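Long-range contacts in TNF receptor-associated factor 5 (Mus musculus, PDB 4GJH), which probably acts as an adaptor in tumour necrosis factor receptor family signalling, its trimeric TRAF domain recruiting receptor tails and partner proteins: residues 18-23 / 52-57; 94-99 / 129-134; 98-103 / 168-173. All blocks are in the same frame, centred on the assembly; numbering follows the deposited sequence.

Contact 1 (18-23 / 52-57); sequences EGACYS and PFYTSR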
# COMPACT_ATOMS: atom_id res chain seq x y z
N GLU C 18 3.15 5.83 -4.74
CA GLU C 18 3.28 4.85 -5.80
C GLU C 18 4.55 4.03 -5.60
O GLU C 18 4.63 2.86 -6.00
CB GLU C 18 3.30 5.53 -7.17
CG GLU C 18 1.92 5.64 -7.83
CD GLU C 18 1.75 6.89 -8.71
OE1 GLU C 18 2.68 7.73 -8.78
OE2 GLU C 18 0.67 7.04 -9.33
N GLY C 19 5.55 4.64 -4.95
CA GLY C 19 6.83 3.99 -4.78
C GLY C 19 7.09 3.23 -3.49
O GLY C 19 8.07 2.49 -3.38
N ALA C 20 6.24 3.40 -2.49
CA ALA C 20 6.57 2.84 -1.19
C ALA C 20 6.53 1.30 -1.16
O ALA C 20 5.66 0.68 -1.79
CB ALA C 20 5.69 3.43 -0.15
N CYS C 21 7.48 0.70 -0.44
CA CYS C 21 7.52 -0.75 -0.22
C CYS C 21 7.75 -0.96 1.25
O CYS C 21 8.40 -0.12 1.88
CB CYS C 21 8.67 -1.41 -0.98
SG CYS C 21 8.62 -1.23 -2.77
N TYR C 22 7.27 -2.08 1.80
CA TYR C 22 7.30 -2.25 3.24
C TYR C 22 7.91 -3.54 3.75
O TYR C 22 7.50 -4.08 4.77
CB TYR C 22 5.90 -2.08 3.81
CG TYR C 22 5.31 -0.74 3.52
CD1 TYR C 22 5.51 0.33 4.38
CD2 TYR C 22 4.57 -0.52 2.37
CE1 TYR C 22 4.97 1.56 4.11
CE2 TYR C 22 4.03 0.71 2.08
CZ TYR C 22 4.23 1.74 2.96
OH TYR C 22 3.69 2.97 2.67
N SER C 23 8.93 -4.02 3.04
CA SER C 23 9.61 -5.23 3.45
C SER C 23 11.10 -5.08 3.44
O SER C 23 11.83 -6.07 3.32
CB SER C 23 9.23 -6.37 2.53
OG SER C 23 7.82 -6.45 2.45
N PRO C 52 11.17 6.91 -0.95
CA PRO C 52 11.36 6.27 0.36
C PRO C 52 10.78 4.86 0.40
O PRO C 52 9.68 4.65 -0.10
CB PRO C 52 10.54 7.18 1.29
CG PRO C 52 10.59 8.52 0.61
CD PRO C 52 10.49 8.21 -0.86
N PHE C 53 11.52 3.91 0.99
CA PHE C 53 10.95 2.60 1.33
C PHE C 53 11.14 2.29 2.81
O PHE C 53 11.80 3.03 3.52
CB PHE C 53 11.52 1.49 0.48
CG PHE C 53 12.98 1.24 0.72
CD1 PHE C 53 13.41 0.04 1.28
CD2 PHE C 53 13.93 2.18 0.36
CE1 PHE C 53 14.76 -0.22 1.49
CE2 PHE C 53 15.29 1.94 0.57
CZ PHE C 53 15.71 0.74 1.13
N TYR C 54 10.54 1.19 3.27
CA TYR C 54 10.42 0.93 4.70
C TYR C 54 10.72 -0.50 5.06
O TYR C 54 10.51 -1.40 4.26
CB TYR C 54 9.01 1.22 5.15
CG TYR C 54 8.57 2.62 4.85
CD1 TYR C 54 8.56 3.58 5.84
CD2 TYR C 54 8.18 2.98 3.58
CE1 TYR C 54 8.16 4.86 5.58
CE2 TYR C 54 7.78 4.27 3.31
CZ TYR C 54 7.77 5.22 4.33
OH TYR C 54 7.35 6.52 4.09
N THR C 55 11.16 -0.70 6.30
CA THR C 55 11.40 -2.05 6.81
C THR C 55 10.07 -2.74 7.16
O THR C 55 9.96 -3.96 7.13
CB THR C 55 12.33 -2.06 8.04
OG1 THR C 55 11.78 -1.23 9.07
CG2 THR C 55 13.68 -1.55 7.68
N SER C 56 9.06 -1.92 7.48
CA SER C 56 7.73 -2.40 7.80
C SER C 56 6.85 -1.17 7.81
O SER C 56 7.36 -0.06 7.82
CB SER C 56 7.69 -3.10 9.16
OG SER C 56 7.91 -2.22 10.24
N ARG C 57 5.53 -1.37 7.79
CA ARG C 57 4.62 -0.24 7.63
C ARG C 57 4.95 0.84 8.65
O ARG C 57 4.95 2.03 8.32
CB ARG C 57 3.16 -0.66 7.74
CG ARG C 57 2.15 0.51 7.60
CD ARG C 57 1.75 0.81 6.15
NE ARG C 57 1.51 -0.43 5.40
CZ ARG C 57 1.11 -0.48 4.14
NH1 ARG C 57 0.89 0.65 3.46
NH2 ARG C 57 0.93 -1.66 3.54
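At the junction where helix 3-19, the coiled-coil part of the TRAF trimer, gives way to the beta-sandwich, Tyr22 meets Arg57 on one face and the offset ring of Tyr54 toward the other side. The guanidinium of Arg57 lies flat on the Tyr22 ring as a cation-pi stack, with CZ 3.9 Å from the ring centroid and the planes 19° apart. Bends at chi2 (87°) and chi3 (43°) fold the arginine back over the ring, so that its CD also sits above that face, in a CH-pi contact. The two tyrosines run alongside each other, pointing the same way. Their rings are nearly parallel but slid apart, with centroids separated by 5.0 Å, and Tyr22 CE1 rests over the face of Tyr54, 3.5 Å from its CD2. Beside the rings the backbones are joined by a hydrogen bond from Tyr54 N to Cys21 O at 2.9 Å. Ala20 CB meets the edge of the Tyr54 ring, 4.1 Å from CE2. Arg57 of the second subunit packs on Cys21 and Tyr22, while this Arg57 reaches Ala20 of the third. The stack therefore lies at the trimer interface, where the positive charge of Arg57 is probably stabilised by the pi face of Tyr22 at a place where neighbouring subunits also pack.

Contact 2 (94-99 / 129-134); sequences LQWPFR and FKRPDG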
# COMPACT_ATOMS: atom_id res chain seq x y z
N LEU C 94 11.57 3.02 17.53
CA LEU C 94 12.55 2.14 16.91
C LEU C 94 13.86 2.08 17.69
O LEU C 94 14.18 2.97 18.47
CB LEU C 94 12.78 2.54 15.46
CG LEU C 94 11.46 2.63 14.67
CD1 LEU C 94 11.64 3.04 13.21
CD2 LEU C 94 10.76 1.31 14.75
N GLN C 95 14.59 1.00 17.47
CA GLN C 95 15.86 0.79 18.13
C GLN C 95 16.95 1.62 17.43
O GLN C 95 17.04 1.63 16.22
CB GLN C 95 16.20 -0.70 18.07
CG GLN C 95 17.17 -1.17 19.13
CD GLN C 95 17.18 -2.69 19.25
OE1 GLN C 95 16.18 -3.29 19.64
NE2 GLN C 95 18.30 -3.31 18.89
N TRP C 96 17.76 2.32 18.21
CA TRP C 96 18.88 3.06 17.63
C TRP C 96 20.15 2.70 18.37
O TRP C 96 20.12 2.51 19.58
CB TRP C 96 18.62 4.56 17.66
CG TRP C 96 17.35 4.93 16.92
CD1 TRP C 96 16.12 5.14 17.46
CD2 TRP C 96 17.20 5.11 15.51
NE1 TRP C 96 15.21 5.44 16.47
CE2 TRP C 96 15.85 5.43 15.26
CE3 TRP C 96 18.08 5.04 14.42
CZ2 TRP C 96 15.36 5.68 13.98
CZ3 TRP C 96 17.59 5.29 13.15
CH2 TRP C 96 16.25 5.60 12.95
N PRO C 97 21.27 2.60 17.64
CA PRO C 97 21.37 2.88 16.20
C PRO C 97 20.74 1.79 15.34
O PRO C 97 20.45 0.70 15.81
CB PRO C 97 22.88 2.89 15.94
CG PRO C 97 23.53 2.83 17.30
CD PRO C 97 22.56 2.15 18.18
N PHE C 98 20.53 2.12 14.08
CA PHE C 98 20.14 1.15 13.07
C PHE C 98 21.28 0.14 12.99
O PHE C 98 22.46 0.52 12.94
CB PHE C 98 19.96 1.89 11.74
CG PHE C 98 19.61 1.00 10.58
CD1 PHE C 98 18.30 0.87 10.19
CD2 PHE C 98 20.58 0.33 9.88
CE1 PHE C 98 17.95 0.07 9.12
CE2 PHE C 98 20.24 -0.49 8.81
CZ PHE C 98 18.93 -0.62 8.43
N ARG C 99 20.94 -1.14 12.99
CA ARG C 99 21.94 -2.19 13.11
C ARG C 99 21.80 -3.37 12.13
O ARG C 99 22.37 -4.44 12.36
CB ARG C 99 21.97 -2.71 14.55
CG ARG C 99 23.11 -2.12 15.41
CD ARG C 99 23.08 -2.63 16.85
NE ARG C 99 22.24 -1.80 17.72
CZ ARG C 99 20.93 -1.95 17.88
NH1 ARG C 99 20.28 -2.92 17.22
NH2 ARG C 99 20.26 -1.14 18.70
N PHE C 129 23.81 5.99 11.02
CA PHE C 129 22.82 5.13 11.66
C PHE C 129 22.29 5.59 13.02
O PHE C 129 21.64 4.82 13.72
CB PHE C 129 23.37 3.72 11.76
CG PHE C 129 23.95 3.23 10.48
CD1 PHE C 129 23.21 3.29 9.31
CD2 PHE C 129 25.26 2.78 10.42
CE1 PHE C 129 23.74 2.87 8.10
CE2 PHE C 129 25.81 2.37 9.22
CZ PHE C 129 25.04 2.41 8.05
N LYS C 130 22.58 6.83 13.41
CA LYS C 130 21.96 7.38 14.59
C LYS C 130 20.52 7.67 14.26
O LYS C 130 20.14 7.72 13.10
CB LYS C 130 22.65 8.69 15.00
CG LYS C 130 22.60 9.78 13.96
CD LYS C 130 22.70 11.16 14.58
CE LYS C 130 22.79 12.23 13.51
NZ LYS C 130 22.78 13.59 14.10
N ARG C 131 19.70 7.88 15.29
CA ARG C 131 18.34 8.31 15.07
C ARG C 131 18.32 9.69 14.42
O ARG C 131 18.89 10.63 14.96
CB ARG C 131 17.59 8.38 16.37
CG ARG C 131 16.28 9.08 16.20
CD ARG C 131 15.53 9.09 17.48
NE ARG C 131 14.23 9.73 17.31
CZ ARG C 131 13.36 9.89 18.30
NH1 ARG C 131 13.66 9.45 19.52
NH2 ARG C 131 12.21 10.49 18.06
N PRO C 132 17.66 9.81 13.25
CA PRO C 132 17.87 11.02 12.45
C PRO C 132 17.45 12.29 13.16
O PRO C 132 16.55 12.27 14.01
CB PRO C 132 17.02 10.77 11.21
CG PRO C 132 17.09 9.29 11.05
CD PRO C 132 16.99 8.77 12.47
N ASP C 133 18.13 13.37 12.79
CA ASP C 133 17.95 14.65 13.44
C ASP C 133 17.17 15.57 12.53
O ASP C 133 16.28 16.30 12.98
CB ASP C 133 19.31 15.25 13.75
CG ASP C 133 19.26 16.24 14.86
OD1 ASP C 133 18.14 16.68 15.18
OD2 ASP C 133 20.32 16.58 15.41
N GLY C 134 17.51 15.56 11.25
CA GLY C 134 16.74 16.31 10.29
C GLY C 134 16.03 15.38 9.35
O GLY C 134 15.54 14.33 9.74
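Trp96 and Arg131 meet in the packing of two irregular loops of the TRAF-C beta-sandwich, the one entering strand 101-106 and the one that follows strand 116-121. The close-packed part is built round the indole. With CG opposite the carbonyl carbon and beside the backbone N (chi1 -58°), Trp96 turns one face to the second loop, and Arg131 CB sits over the five-membered ring, 3.4 Å from its centroid, in a CH-pi contact. Farther along the same indole, Pro132 CD lies against CH2 at 3.3 Å, the two side chains running at about a right angle to each other. Val85 of strand 78-85 packs on both Trp96 and Pro132, while Trp96 NE1 is spent on Asp91 O. The peptide bond before Pro97 is cis, and just beyond it the Phe98 and Phe129 side chains come together obliquely, CB to CB at 3.9 Å. Their rings, with planes 30° apart, are displaced so far that they barely overlap. Tyr60 adds an edge-to-face partner to both Trp96 and Phe98.

The outer side is much looser. Lys130 directs its CB away from the first loop and is exposed. The fully extended chain of Arg131 crosses the indole and then carries its guanidinium away from the contact, and the residue also packs on Lys160 of the third subunit. Back on the packed side, between the indole and the two phenylalanines, Phe98 N donates to Phe129 O in a hydrogen bond 2.9 Å long, with the donor in the plane of the Phe129 carbonyl.

Contact 3 (98-103 / 168-173); sequences FRQRVT and VAVDLT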
# COMPACT_ATOMS: atom_id res chain seq x y z
N PHE C 98 20.53 2.12 14.08
CA PHE C 98 20.14 1.15 13.07
C PHE C 98 21.28 0.14 12.99
O PHE C 98 22.46 0.52 12.94
CB PHE C 98 19.96 1.89 11.74
CG PHE C 98 19.61 1.00 10.58
CD1 PHE C 98 18.30 0.87 10.19
CD2 PHE C 98 20.58 0.33 9.88
CE1 PHE C 98 17.95 0.07 9.12
CE2 PHE C 98 20.24 -0.49 8.81
CZ PHE C 98 18.93 -0.62 8.43
N ARG C 99 20.94 -1.14 12.99
CA ARG C 99 21.94 -2.19 13.11
C ARG C 99 21.80 -3.37 12.13
O ARG C 99 22.37 -4.44 12.36
CB ARG C 99 21.97 -2.71 14.55
CG ARG C 99 23.11 -2.12 15.41
CD ARG C 99 23.08 -2.63 16.85
NE ARG C 99 22.24 -1.80 17.72
CZ ARG C 99 20.93 -1.95 17.88
NH1 ARG C 99 20.28 -2.92 17.22
NH2 ARG C 99 20.26 -1.14 18.70
N GLN C 100 21.07 -3.17 11.04
CA GLN C 100 20.74 -4.25 10.13
C GLN C 100 21.78 -4.42 9.04
O GLN C 100 22.40 -3.46 8.62
CB GLN C 100 19.39 -3.98 9.48
CG GLN C 100 18.29 -3.58 10.48
CD GLN C 100 18.00 -4.66 11.52
OE1 GLN C 100 17.39 -5.68 11.22
NE2 GLN C 100 18.44 -4.42 12.76
N ARG C 101 21.97 -5.65 8.58
CA ARG C 101 22.82 -5.85 7.40
C ARG C 101 22.12 -5.25 6.18
O ARG C 101 20.89 -5.29 6.06
CB ARG C 101 23.13 -7.33 7.20
CG ARG C 101 23.67 -7.67 5.82
CD ARG C 101 24.17 -9.11 5.75
NE ARG C 101 25.21 -9.37 6.74
CZ ARG C 101 26.48 -8.99 6.63
NH1 ARG C 101 26.90 -8.31 5.56
NH2 ARG C 101 27.35 -9.29 7.60
N VAL C 102 22.90 -4.69 5.27
CA VAL C 102 22.35 -4.09 4.06
C VAL C 102 23.06 -4.61 2.82
O VAL C 102 24.27 -4.82 2.81
CB VAL C 102 22.47 -2.57 4.09
CG1 VAL C 102 21.93 -1.97 2.81
CG2 VAL C 102 21.75 -1.99 5.30
N THR C 103 22.30 -4.82 1.76
CA THR C 103 22.88 -5.29 0.51
C THR C 103 22.48 -4.37 -0.62
O THR C 103 21.32 -3.99 -0.74
CB THR C 103 22.45 -6.73 0.18
OG1 THR C 103 22.87 -7.61 1.23
CG2 THR C 103 23.08 -7.17 -1.13
N VAL C 168 18.15 -2.37 -3.25
CA VAL C 168 18.63 -2.38 -1.89
C VAL C 168 17.81 -3.39 -1.10
O VAL C 168 16.59 -3.46 -1.26
CB VAL C 168 18.48 -1.02 -1.22
CG1 VAL C 168 18.96 -1.08 0.22
CG2 VAL C 168 19.27 0.05 -2.01
N ALA C 169 18.47 -4.17 -0.26
CA ALA C 169 17.75 -5.12 0.58
C ALA C 169 18.28 -5.07 1.99
O ALA C 169 19.48 -5.29 2.24
CB ALA C 169 17.87 -6.52 0.02
N VAL C 170 17.39 -4.79 2.92
CA VAL C 170 17.75 -4.71 4.33
C VAL C 170 17.40 -6.03 5.00
O VAL C 170 16.30 -6.53 4.82
CB VAL C 170 16.99 -3.54 5.01
CG1 VAL C 170 17.15 -3.59 6.51
CG2 VAL C 170 17.49 -2.21 4.47
N ASP C 171 18.33 -6.58 5.77
CA ASP C 171 18.03 -7.79 6.52
C ASP C 171 17.16 -7.48 7.74
O ASP C 171 17.56 -6.69 8.60
CB ASP C 171 19.30 -8.50 6.97
CG ASP C 171 19.00 -9.81 7.67
OD1 ASP C 171 18.73 -10.81 6.96
OD2 ASP C 171 19.02 -9.84 8.93
N LEU C 172 15.99 -8.12 7.80
CA LEU C 172 15.01 -7.86 8.87
C LEU C 172 15.20 -8.70 10.14
O LEU C 172 14.45 -8.57 11.11
CB LEU C 172 13.59 -8.02 8.35
CG LEU C 172 13.33 -7.11 7.16
CD1 LEU C 172 11.92 -7.20 6.61
CD2 LEU C 172 13.77 -5.67 7.41
N THR C 173 16.20 -9.58 10.12
CA THR C 173 16.51 -10.42 11.26
C THR C 173 16.52 -9.64 12.56
O THR C 173 17.20 -8.62 12.67
CB THR C 173 17.88 -11.07 11.10
OG1 THR C 173 17.77 -12.17 10.18
CG2 THR C 173 18.38 -11.57 12.44
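Asp171 N donates to Arg101 O over 2.9 Å in an almost straight bond, 174° at the hydrogen, and so begins the antiparallel pairing of strands 101-106 and 164-170. Two residues on, Thr103 and Ala169 form a hydrogen-bonded pair: Thr103 N reaches Ala169 O at 2.9 Å, and Ala169 N returns a bond of the same length to Thr103 O. Between these lies the non-hydrogen-bonded pair of Val102 and Val170.

The two faces of the ladder differ. On the valine face, Val102 has CG1 anti to the backbone N (chi1 178°), which carries this methyl obliquely across to Val168 CG1, 4.0 Å away; the other methyl, CG2, looks to Val170 CG2 at 4.3 Å. Val170 uses its remaining branch on residues that precede strand 101-106: CG1 lies 3.7 Å from Gln100 CB and meets the edge of the Phe98 ring at CZ, 4.0 Å off. Phe98 and Val170 approach from opposite directions, whereas Gln100 crosses Val170 at about a right angle. Thr103 and Ala169 occupy the reverse face. At the strand end the side chains of Arg101 and Asp171 meet at CB, 4.0 Å apart; the arginine's NH1 is hydrogen-bonded to Thr119 OG1, which Thr103 OG1 also engages.

The pair forms the middle of a four-stranded antiparallel sheet, with strand 25-30 beyond 164-170 and strand 116-121 beyond 101-106. Phe83 of strand 78-85, in the second sheet, packs on Val102, Val168 and Val170, and Leu62 and Ala64 of strand 61-67 reach the same valine face, which thus belongs to the core between the two sheets.

In the fold
From the N terminus, contact 1 comes first: it closes a loop of 28 residues that carries strand 25-30, helix 33-41 and the beginning of strand 48-54, and it joins the end of the coiled-coil helix to an outer strand of one sheet. It is complete before the others open. Contacts 2 and 3 start from the same stretch, sharing Phe98 and Arg99; contact 2 closes its 29-residue loop first, bringing together loops flanking the hairpin of strands 101-106 and 116-121, whereas contact 3 spans 64 residues to pair two central strands of the other sheet. Between the sheets Phe53 of contact 1 packs on Val168 of contact 3, and Leu172, beyond the end of its strand, packs on Thr55.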